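Local coordinates for Abbfa_003403 (Acinetobacter baumannii, PDB 4ZXH), which is a four-domain nonribosomal peptide synthetase, with condensation, adenylation, peptidyl carrier and thioesterase domains, that probably assembles and releases a peptide-derived product, at residues L71-P76 against H147-F152; Y219-V224 against H931-M936; F671-L676 against T768-S773; M1162-A1167 against L1264-D1269. All coordinates share one frame; numbering follows the deposited sequence.

Contact 1: residues L71-P76 against H147-F152; sequences LRVSMP and HALMDF
The side chain of Leu149 meets Val73 and Met75 through CD1. Val73 CG1 lies 3.8 Å from Leu149 CD1, and the two branched side chains cross obliquely. Met75 CE also comes within 3.8 Å of Leu149 CD1, so one leucine methyl fills the corner between a valine branch and a methionine end. CE also lies against Leu149 CA. The chain of Met75 is extended beyond CG (chi2 174°), which carries its sulfur and methyl across to the other backbone. There CE rests on the carbonyl oxygen Ala148 O and SD lies 4.2 Å from Ala148 CB. At the other end of the contact Leu71 CD2 touches Met150 CE at 3.9 Å. The chain of Met150 bends at chi3 (77°) to bring that methyl over. The residues are buried, and the side-chain contacts are apolar.

The backbones stay apart, with 8.0 Å between the CA atoms of Val73 and Leu149. Residues His147 to Asp151 complete the HHxxxD signature of condensation domains. Asp151 caps the start of helix 152-165 and forms a salt bridge with Arg285. Ala148 O accepts a hydrogen bond from Gln23 NE2, which ties the loop to helix 21-32. The side chain of Leu71 comes within about 4 Å of the bound phospholipid. The contact thus joins strand 73-78, an outermost strand of a three-stranded antiparallel sheet, to the loop between strand 138-146 and helix 152-165.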
# COMPACT_ATOMS: atom_id res chain seq x y z
N LEU A 71 23.47 -26.56 -16.89
CA LEU A 71 22.18 -26.95 -17.43
C LEU A 71 21.50 -28.07 -16.65
O LEU A 71 20.34 -28.39 -16.92
CB LEU A 71 22.34 -27.35 -18.89
CG LEU A 71 22.61 -26.19 -19.87
CD1 LEU A 71 22.72 -26.68 -21.29
CD2 LEU A 71 21.51 -25.14 -19.77
N ARG A 72 22.20 -28.68 -15.70
CA ARG A 72 21.66 -29.76 -14.88
C ARG A 72 21.49 -29.33 -13.41
O ARG A 72 21.51 -30.16 -12.49
CB ARG A 72 22.55 -31.01 -15.00
CG ARG A 72 22.78 -31.50 -16.45
CD ARG A 72 23.58 -32.81 -16.61
NE ARG A 72 24.87 -32.83 -15.90
CZ ARG A 72 26.03 -32.49 -16.45
NH1 ARG A 72 26.10 -32.11 -17.71
NH2 ARG A 72 27.15 -32.55 -15.73
N VAL A 73 21.31 -28.03 -13.19
CA VAL A 73 21.22 -27.47 -11.84
C VAL A 73 19.77 -27.30 -11.34
O VAL A 73 18.86 -27.02 -12.11
CB VAL A 73 21.94 -26.10 -11.81
CG1 VAL A 73 21.46 -25.20 -10.69
CG2 VAL A 73 23.44 -26.30 -11.73
N SER A 74 19.57 -27.51 -10.04
CA SER A 74 18.35 -27.09 -9.34
C SER A 74 18.78 -26.29 -8.11
O SER A 74 19.95 -26.35 -7.71
CB SER A 74 17.47 -28.30 -8.95
OG SER A 74 17.89 -28.95 -7.76
N MET A 75 17.86 -25.52 -7.52
CA MET A 75 18.22 -24.61 -6.41
C MET A 75 17.28 -24.76 -5.23
O MET A 75 16.44 -23.90 -4.97
CB MET A 75 18.23 -23.15 -6.89
CG MET A 75 19.24 -22.85 -8.00
SD MET A 75 19.14 -21.18 -8.69
CE MET A 75 20.07 -21.37 -10.19
N PRO A 76 17.43 -25.85 -4.48
CA PRO A 76 16.54 -26.14 -3.36
C PRO A 76 16.94 -25.38 -2.11
O PRO A 76 18.08 -24.90 -2.03
CB PRO A 76 16.73 -27.64 -3.16
CG PRO A 76 18.19 -27.83 -3.49
CD PRO A 76 18.51 -26.84 -4.58
N HIS A 147 16.28 -16.50 -15.15
CA HIS A 147 17.41 -15.60 -14.93
C HIS A 147 18.21 -15.95 -13.64
O HIS A 147 19.39 -15.61 -13.51
CB HIS A 147 16.89 -14.16 -14.89
CG HIS A 147 17.94 -13.11 -15.16
ND1 HIS A 147 19.23 -13.21 -14.72
CD2 HIS A 147 17.83 -11.91 -15.79
CE1 HIS A 147 19.90 -12.12 -15.09
NE2 HIS A 147 19.08 -11.32 -15.73
N ALA A 148 17.58 -16.65 -12.70
CA ALA A 148 18.32 -17.18 -11.55
C ALA A 148 19.42 -18.14 -11.98
O ALA A 148 20.42 -18.32 -11.26
CB ALA A 148 17.39 -17.86 -10.55
N LEU A 149 19.27 -18.76 -13.16
CA LEU A 149 20.25 -19.74 -13.61
C LEU A 149 21.38 -19.07 -14.38
O LEU A 149 22.55 -19.37 -14.14
CB LEU A 149 19.59 -20.81 -14.48
CG LEU A 149 20.50 -22.00 -14.83
CD1 LEU A 149 20.84 -22.88 -13.59
CD2 LEU A 149 19.95 -22.85 -15.98
N MET A 150 21.05 -18.18 -15.31
CA MET A 150 22.10 -17.51 -16.06
C MET A 150 21.61 -16.19 -16.62
O MET A 150 20.42 -15.93 -16.67
CB MET A 150 22.67 -18.41 -17.19
CG MET A 150 21.69 -18.92 -18.27
SD MET A 150 22.47 -19.97 -19.59
CE MET A 150 22.66 -21.51 -18.73
N ASP A 151 22.55 -15.34 -17.00
CA ASP A 151 22.20 -14.05 -17.57
C ASP A 151 22.21 -14.10 -19.11
O ASP A 151 22.46 -15.14 -19.71
CB ASP A 151 23.17 -12.98 -17.05
CG ASP A 151 24.61 -13.37 -17.25
OD1 ASP A 151 24.87 -14.19 -18.15
OD2 ASP A 151 25.48 -12.85 -16.51
N PHE A 152 21.95 -12.96 -19.72
CA PHE A 152 21.91 -12.82 -21.16
C PHE A 152 23.28 -13.03 -21.81
O PHE A 152 23.37 -13.71 -22.84
CB PHE A 152 21.35 -11.45 -21.53
CG PHE A 152 20.90 -11.34 -22.95
CD1 PHE A 152 19.78 -12.05 -23.39
CD2 PHE A 152 21.58 -10.52 -23.85
CE1 PHE A 152 19.36 -11.95 -24.72
CE2 PHE A 152 21.16 -10.41 -25.16
CZ PHE A 152 20.05 -11.13 -25.60

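Contact 2: residues Y219-V224 against H931-M936; sequences YPRPAV and HLPAYM
Arg221 and Tyr935 meet at an interface between domains, where a loop of the condensation domain touches the C-terminal part of the adenylation domain. Residues 932-936 belong to an LPxYM sequence familiar from adenylation domains. Arg221 NE donates a hydrogen bond to Tyr935 OH over 2.9 Å, with an N-H...O angle of 148°. The two side chains run nearly at right angles, and the guanidinium and ring planes stand 66° apart. NE approaches at the edge of the phenol, in its plane. Arg221 is turned at chi3 (-63°), which swings NE toward the hydroxyl, while CD passes 3.6 Å from Tyr935 OH.

Beside this bond, aliphatic carbons pack against peptide groups. Pro933 presents CG to Arg221 O at 3.5 Å and to Arg221 CB at 4.1 Å. Ala223 CB fits against the backbone of the other loop, 3.5 Å from both His931 C and Leu932 O. Ala223 and Pro933 have their CA atoms 4.3 Å apart.

Outside the two segments, Arg221 NH2 forms a salt bridge with Asp402, and Tyr935 N donates to Asp347 of the condensation domain. NH1 is hydrogen-bonded as well, and this would fix the rotation of the guanidinium. Its charge may polarise the phenol. Asp402 pairs with that charge while a neutral hydroxyl takes the NE bond, so the Arg221-Tyr935 link across the junction is a hydrogen bond and not a salt bridge.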
# COMPACT_ATOMS: atom_id res chain seq x y z
N TYR A 219 -3.60 3.70 -11.85
CA TYR A 219 -4.36 2.80 -11.00
C TYR A 219 -3.73 2.79 -9.62
O TYR A 219 -2.54 3.10 -9.49
CB TYR A 219 -4.40 1.39 -11.59
CG TYR A 219 -4.71 1.39 -13.07
CD1 TYR A 219 -5.94 1.82 -13.54
CD2 TYR A 219 -3.76 0.96 -14.00
CE1 TYR A 219 -6.23 1.84 -14.90
CE2 TYR A 219 -4.05 0.98 -15.37
CZ TYR A 219 -5.29 1.42 -15.81
OH TYR A 219 -5.60 1.45 -17.15
N PRO A 220 -4.51 2.46 -8.58
CA PRO A 220 -3.93 2.33 -7.24
C PRO A 220 -2.97 1.13 -7.11
O PRO A 220 -3.26 0.03 -7.59
CB PRO A 220 -5.17 2.14 -6.35
CG PRO A 220 -6.21 1.60 -7.27
CD PRO A 220 -5.96 2.27 -8.58
N ARG A 221 -1.83 1.36 -6.48
CA ARG A 221 -0.83 0.32 -6.32
C ARG A 221 -1.34 -0.83 -5.45
O ARG A 221 -1.82 -0.62 -4.32
CB ARG A 221 0.45 0.92 -5.74
CG ARG A 221 1.63 -0.01 -5.81
CD ARG A 221 2.80 0.51 -5.00
NE ARG A 221 3.29 1.77 -5.53
CZ ARG A 221 4.17 1.87 -6.51
NH1 ARG A 221 4.55 3.07 -6.93
NH2 ARG A 221 4.67 0.77 -7.08
N PRO A 222 -1.26 -2.07 -5.96
CA PRO A 222 -1.67 -3.26 -5.20
C PRO A 222 -0.81 -3.49 -3.97
O PRO A 222 0.37 -3.13 -3.97
CB PRO A 222 -1.49 -4.41 -6.20
CG PRO A 222 -1.51 -3.75 -7.54
CD PRO A 222 -0.88 -2.39 -7.34
N ALA A 223 -1.40 -4.08 -2.93
CA ALA A 223 -0.67 -4.29 -1.69
C ALA A 223 0.53 -5.22 -1.90
O ALA A 223 1.60 -5.00 -1.32
CB ALA A 223 -1.60 -4.83 -0.62
N VAL A 224 0.36 -6.24 -2.72
CA VAL A 224 1.48 -7.14 -3.03
C VAL A 224 1.73 -7.25 -4.54
O VAL A 224 0.85 -7.58 -5.32
CB VAL A 224 1.25 -8.56 -2.42
CG1 VAL A 224 2.41 -9.44 -2.72
CG2 VAL A 224 1.09 -8.46 -0.93
N HIS A 931 -4.27 -4.93 2.72
CA HIS A 931 -4.93 -4.33 1.54
C HIS A 931 -4.23 -3.10 0.93
O HIS A 931 -4.54 -2.67 -0.18
CB HIS A 931 -6.37 -3.96 1.87
CG HIS A 931 -7.27 -5.14 2.04
ND1 HIS A 931 -7.54 -6.02 1.01
CD2 HIS A 931 -7.94 -5.61 3.11
CE1 HIS A 931 -8.35 -6.97 1.44
NE2 HIS A 931 -8.61 -6.74 2.72
N LEU A 932 -3.28 -2.54 1.67
CA LEU A 932 -2.56 -1.37 1.22
C LEU A 932 -1.06 -1.62 1.09
O LEU A 932 -0.52 -2.51 1.76
CB LEU A 932 -2.82 -0.24 2.20
CG LEU A 932 -4.21 0.35 2.07
CD1 LEU A 932 -4.42 1.42 3.11
CD2 LEU A 932 -4.38 0.94 0.68
N PRO A 933 -0.39 -0.86 0.22
CA PRO A 933 1.07 -0.84 0.28
C PRO A 933 1.47 -0.37 1.65
O PRO A 933 0.73 0.42 2.25
CB PRO A 933 1.48 0.17 -0.80
CG PRO A 933 0.33 0.21 -1.71
CD PRO A 933 -0.91 -0.07 -0.91
N ALA A 934 2.62 -0.82 2.14
CA ALA A 934 3.04 -0.51 3.50
C ALA A 934 3.13 0.99 3.74
O ALA A 934 2.80 1.47 4.82
CB ALA A 934 4.36 -1.17 3.79
N TYR A 935 3.57 1.74 2.74
CA TYR A 935 3.75 3.17 2.95
C TYR A 935 2.42 3.91 3.04
O TYR A 935 2.39 5.06 3.44
CB TYR A 935 4.64 3.79 1.86
CG TYR A 935 4.09 3.77 0.45
CD1 TYR A 935 4.40 2.72 -0.43
CD2 TYR A 935 3.31 4.82 -0.04
CE1 TYR A 935 3.92 2.71 -1.74
CE2 TYR A 935 2.83 4.81 -1.34
CZ TYR A 935 3.13 3.76 -2.19
OH TYR A 935 2.64 3.75 -3.47
N MET A 936 1.32 3.24 2.70
CA MET A 936 0.01 3.88 2.80
C MET A 936 -0.80 3.45 4.04
O MET A 936 -1.98 3.78 4.17
CB MET A 936 -0.77 3.61 1.51
CG MET A 936 -0.14 4.31 0.33
SD MET A 936 -0.83 3.96 -1.29
CE MET A 936 -2.40 4.80 -1.17

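Contact 3: residues F671-L676 against T768-S773; sequences FDISIL and TTVWSS
The indole of Trp771 carries Ile673 CG2 over one face, 3.4 Å above the ring plane and toward its rim. Val770 CG1 lies over that face too, 3.7 Å from the plane. The CG2 methyl makes a CH-pi contact with the six-membered ring, 3.9 Å from its centroid and 29° off the normal. At the indole edge stands Leu676 CD2, near NE1, whose hydrogen bond goes to Gln715. Ile673 CG2 also covers one face of the Phe671 ring, so this methyl serves two aromatic groups.

With CG1 between the backbone N and the carbonyl carbon (chi1 76°), Ile673 sends CG2 to the ring. Val770 packs beside it, with CG1 3.5 Å from Ile673 CA and CG2 4.3 Å from Ile675 CG2. Here the two backbones come close, 5.1 Å between the CA atoms of Ile673 and Val770.

Polar support is modest. Asp672 OD2 accepts a weak hydrogen bond from Val770 N at 3.2 Å, and a further weak one from Thr766 OG1. A type I turn from Phe671 to Ser674 leads into helix 674-679. Phe671 O takes both Ser674 N and Ser674 OG.

Residues 671-674 match the FDxS motif of adenylation domains, and 768-773 directly follow the YGPTE motif. The contact brings these two signatures together mainly by aliphatic and aromatic packing. The carboxylate of Asp672 adds only weak bonds to the second loop.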
# COMPACT_ATOMS: atom_id res chain seq x y z
N PHE A 671 -24.78 29.46 -0.15
CA PHE A 671 -23.90 28.64 -0.97
C PHE A 671 -24.35 28.82 -2.42
O PHE A 671 -25.53 28.66 -2.72
CB PHE A 671 -23.98 27.17 -0.54
CG PHE A 671 -22.92 26.30 -1.12
CD1 PHE A 671 -21.79 26.86 -1.72
CD2 PHE A 671 -23.05 24.91 -1.08
CE1 PHE A 671 -20.80 26.05 -2.26
CE2 PHE A 671 -22.06 24.08 -1.63
CZ PHE A 671 -20.93 24.65 -2.22
N ASP A 672 -23.44 29.17 -3.31
CA ASP A 672 -23.87 29.65 -4.63
C ASP A 672 -24.62 28.59 -5.42
O ASP A 672 -25.41 28.93 -6.30
CB ASP A 672 -22.67 30.19 -5.45
CG ASP A 672 -21.60 29.13 -5.77
OD1 ASP A 672 -21.67 28.00 -5.25
OD2 ASP A 672 -20.66 29.44 -6.53
N ILE A 673 -24.42 27.31 -5.10
CA ILE A 673 -24.99 26.25 -5.94
C ILE A 673 -26.51 26.23 -5.82
O ILE A 673 -27.21 25.73 -6.70
CB ILE A 673 -24.40 24.85 -5.61
CG1 ILE A 673 -24.99 24.27 -4.33
CG2 ILE A 673 -22.88 24.90 -5.52
CD1 ILE A 673 -24.48 22.88 -4.03
N SER A 674 -27.01 26.83 -4.74
CA SER A 674 -28.44 26.96 -4.51
C SER A 674 -29.12 27.76 -5.62
O SER A 674 -30.31 27.58 -5.89
CB SER A 674 -28.71 27.65 -3.18
OG SER A 674 -28.31 29.01 -3.26
N ILE A 675 -28.35 28.65 -6.25
CA ILE A 675 -28.80 29.39 -7.42
C ILE A 675 -29.48 28.49 -8.47
O ILE A 675 -30.56 28.81 -8.97
CB ILE A 675 -27.61 30.16 -8.06
CG1 ILE A 675 -27.51 31.55 -7.44
CG2 ILE A 675 -27.75 30.33 -9.54
CD1 ILE A 675 -28.78 32.32 -7.62
N LEU A 676 -28.86 27.36 -8.79
CA LEU A 676 -29.41 26.40 -9.75
C LEU A 676 -30.73 25.80 -9.26
O LEU A 676 -31.66 25.60 -10.03
CB LEU A 676 -28.41 25.27 -10.00
CG LEU A 676 -28.92 24.08 -10.83
CD1 LEU A 676 -29.12 24.48 -12.28
CD2 LEU A 676 -27.97 22.93 -10.71
N THR A 768 -16.00 31.23 -10.45
CA THR A 768 -16.30 31.07 -11.87
C THR A 768 -17.75 30.67 -12.08
O THR A 768 -18.12 30.13 -13.13
CB THR A 768 -15.37 30.04 -12.57
OG1 THR A 768 -15.38 28.80 -11.85
CG2 THR A 768 -13.95 30.57 -12.62
N THR A 769 -18.54 30.95 -11.06
CA THR A 769 -20.02 30.86 -11.05
C THR A 769 -20.59 29.44 -10.95
O THR A 769 -20.82 28.78 -11.96
CB THR A 769 -20.63 31.54 -12.27
OG1 THR A 769 -20.07 32.85 -12.40
CG2 THR A 769 -22.13 31.66 -12.12
N VAL A 770 -20.83 29.03 -9.70
CA VAL A 770 -21.45 27.75 -9.33
C VAL A 770 -20.67 26.53 -9.82
O VAL A 770 -19.84 26.00 -9.09
CB VAL A 770 -22.91 27.65 -9.83
CG1 VAL A 770 -23.57 26.46 -9.17
CG2 VAL A 770 -23.69 28.93 -9.52
N TRP A 771 -20.95 26.07 -11.03
CA TRP A 771 -20.18 24.96 -11.58
C TRP A 771 -19.49 25.41 -12.87
O TRP A 771 -19.97 26.31 -13.56
CB TRP A 771 -21.07 23.75 -11.87
CG TRP A 771 -21.95 23.25 -10.71
CD1 TRP A 771 -23.31 23.10 -10.73
CD2 TRP A 771 -21.52 22.80 -9.41
NE1 TRP A 771 -23.75 22.60 -9.51
CE2 TRP A 771 -22.68 22.42 -8.69
CE3 TRP A 771 -20.27 22.70 -8.77
CZ2 TRP A 771 -22.62 21.94 -7.37
CZ3 TRP A 771 -20.22 22.23 -7.46
CH2 TRP A 771 -21.39 21.85 -6.77
N SER A 772 -18.37 24.77 -13.19
CA SER A 772 -17.63 25.06 -14.41
C SER A 772 -17.35 23.82 -15.26
O SER A 772 -17.09 23.93 -16.46
CB SER A 772 -16.30 25.76 -14.09
OG SER A 772 -16.48 27.16 -13.93
N SER A 773 -17.40 22.64 -14.65
CA SER A 773 -17.35 21.40 -15.42
C SER A 773 -18.35 20.40 -14.86
O SER A 773 -18.84 20.56 -13.74
CB SER A 773 -15.94 20.80 -15.43
OG SER A 773 -15.56 20.35 -14.15

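Contact 4: residues M1162-A1167 against L1264-D1269; sequences MIDTRA and LVKAKD
Asp1164 reaches across to Ala1267 with its carboxylate, while the residues before it pair off on the two faces of a sheet, in a parallel strand pair. CG of Asp1164 lies anti to the backbone N (chi1 -151°), which carries OD1 toward the neighbouring strand. Ala1267 N donates to Asp1164 OD1 at 3.1 Å, with an N-H...O angle of 153°. The donor comes from above the carboxylate plane, 56° out of it. Ala1267 CB packs beside the same group, 3.7 Å from Asp1164 OD1.

Met1162 and Leu1264 share one face. Leu1264 CD1 lies 4.0 Å from Met1162 CB, while the end of the methionine leads away. Ile1163 and Val1265 share the other face, with Ile1163 CG2 4.3 Å from Val1265 CB. Two backbone bonds close the pairing: Val1265 N to Met1162 O at 2.8 Å, and Asp1164 N to Val1265 O. Strand 1157-1163 ends just before Asp1164, so the aspartate sits in the loop just past its C-terminal end.

OD2 of Asp1164 is hydrogen-bonded to His1297 ND1. Thr1165 OG1 binds Cys1137 O. Ala1267 N thus holds one carboxylate oxygen and His1297 the other, which fixes how the group is turned. This is the arrangement of an alpha/beta-hydrolase thioesterase in which the acid follows the strand next after the nucleophile strand, as in thioesterase domains of nonribosomal peptide synthetases. Its geometry is consistent with a Cys1137-His1297-Asp1164 triad.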
# COMPACT_ATOMS: atom_id res chain seq x y z
N MET A 1162 17.69 -26.87 40.76
CA MET A 1162 16.32 -26.68 41.22
C MET A 1162 16.14 -25.29 41.72
O MET A 1162 16.78 -24.87 42.68
CB MET A 1162 15.96 -27.67 42.33
CG MET A 1162 15.81 -29.10 41.88
SD MET A 1162 15.54 -30.10 43.34
CE MET A 1162 16.11 -31.71 42.80
N ILE A 1163 15.25 -24.55 41.06
CA ILE A 1163 15.02 -23.17 41.47
C ILE A 1163 13.73 -23.08 42.29
O ILE A 1163 12.63 -23.28 41.78
CB ILE A 1163 14.97 -22.25 40.25
CG1 ILE A 1163 16.19 -22.52 39.36
CG2 ILE A 1163 14.96 -20.81 40.69
CD1 ILE A 1163 16.15 -21.85 38.03
N ASP A 1164 13.91 -22.82 43.59
CA ASP A 1164 12.84 -22.75 44.57
C ASP A 1164 11.81 -23.89 44.45
O ASP A 1164 10.60 -23.68 44.51
CB ASP A 1164 12.15 -21.40 44.50
CG ASP A 1164 11.57 -20.98 45.85
OD1 ASP A 1164 12.32 -20.94 46.85
OD2 ASP A 1164 10.34 -20.71 45.90
N THR A 1165 12.31 -25.10 44.27
CA THR A 1165 11.48 -26.29 44.16
C THR A 1165 11.08 -26.82 45.52
O THR A 1165 11.95 -27.22 46.30
CB THR A 1165 12.24 -27.40 43.42
OG1 THR A 1165 12.59 -26.93 42.13
CG2 THR A 1165 11.41 -28.66 43.28
N ARG A 1166 9.79 -26.84 45.81
CA ARG A 1166 9.34 -27.45 47.06
C ARG A 1166 9.51 -28.96 46.97
O ARG A 1166 9.18 -29.58 45.97
CB ARG A 1166 7.93 -27.00 47.35
CG ARG A 1166 7.99 -25.49 47.34
CD ARG A 1166 6.73 -24.76 47.10
NE ARG A 1166 7.01 -23.35 47.23
CZ ARG A 1166 6.19 -22.39 46.84
NH1 ARG A 1166 5.04 -22.71 46.29
NH2 ARG A 1166 6.52 -21.11 47.02
N ALA A 1167 10.15 -29.54 47.98
CA ALA A 1167 10.49 -30.94 47.94
C ALA A 1167 9.19 -31.74 47.91
O ALA A 1167 8.21 -31.33 48.54
CB ALA A 1167 11.35 -31.33 49.15
N LEU A 1264 20.30 -26.21 44.76
CA LEU A 1264 19.00 -25.64 45.09
C LEU A 1264 19.08 -24.13 45.29
O LEU A 1264 19.71 -23.65 46.23
CB LEU A 1264 18.41 -26.29 46.33
CG LEU A 1264 17.13 -25.66 46.87
CD1 LEU A 1264 16.00 -25.78 45.89
CD2 LEU A 1264 16.74 -26.29 48.19
N VAL A 1265 18.45 -23.38 44.38
CA VAL A 1265 18.43 -21.92 44.47
C VAL A 1265 17.14 -21.49 45.17
O VAL A 1265 16.04 -21.70 44.65
CB VAL A 1265 18.52 -21.27 43.05
CG1 VAL A 1265 18.43 -19.77 43.15
CG2 VAL A 1265 19.82 -21.67 42.35
N LYS A 1266 17.27 -20.91 46.35
CA LYS A 1266 16.09 -20.54 47.11
C LYS A 1266 15.77 -19.06 46.98
O LYS A 1266 16.64 -18.19 47.13
CB LYS A 1266 16.26 -20.91 48.58
CG LYS A 1266 15.12 -20.42 49.46
CD LYS A 1266 15.16 -21.05 50.83
CE LYS A 1266 14.13 -20.41 51.74
NZ LYS A 1266 14.52 -20.62 53.18
N ALA A 1267 14.52 -18.77 46.68
CA ALA A 1267 14.01 -17.42 46.69
C ALA A 1267 13.92 -16.95 48.14
O ALA A 1267 13.06 -17.41 48.89
CB ALA A 1267 12.65 -17.36 46.00
N LYS A 1268 14.81 -16.05 48.55
CA LYS A 1268 14.96 -15.73 49.97
C LYS A 1268 13.90 -14.76 50.45
O LYS A 1268 13.69 -14.62 51.65
CB LYS A 1268 16.37 -15.17 50.27
CG LYS A 1268 16.56 -13.68 50.02
CD LYS A 1268 18.01 -13.26 50.25
CE LYS A 1268 18.29 -11.86 49.72
NZ LYS A 1268 19.76 -11.58 49.57
N ASP A 1269 13.22 -14.11 49.52
CA ASP A 1269 12.20 -13.13 49.89
C ASP A 1269 10.78 -13.72 49.86
O ASP A 1269 9.79 -13.00 50.01
CB ASP A 1269 12.28 -11.91 48.97
CG ASP A 1269 13.64 -11.19 49.05
OD1 ASP A 1269 14.11 -10.91 50.18
OD2 ASP A 1269 14.25 -10.93 47.98

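How the contacts relate
Contacts 1, 3 and 4 each lie within one domain, in chain order condensation, adenylation and thioesterase. Contact 2 links residues 219-224 of the condensation domain to 931-936 of the adenylation C-terminal part, so the chain between them includes contact 3. No two contacts touch. Contacts 1 and 2 have centres 32 Å apart, and contacts 2 and 3 36 Å. Contacts 3 and 4 are the most distant pair, 83 Å between centres, and lie on opposite sides of the chain's centre. The centre of contact 2 lies about 2 Å from that of the chain. Three contacts lie inside domains and one joins two domains, consistent with a modular enzyme whose domains fold as separate units and meet at junctions such as contact 2.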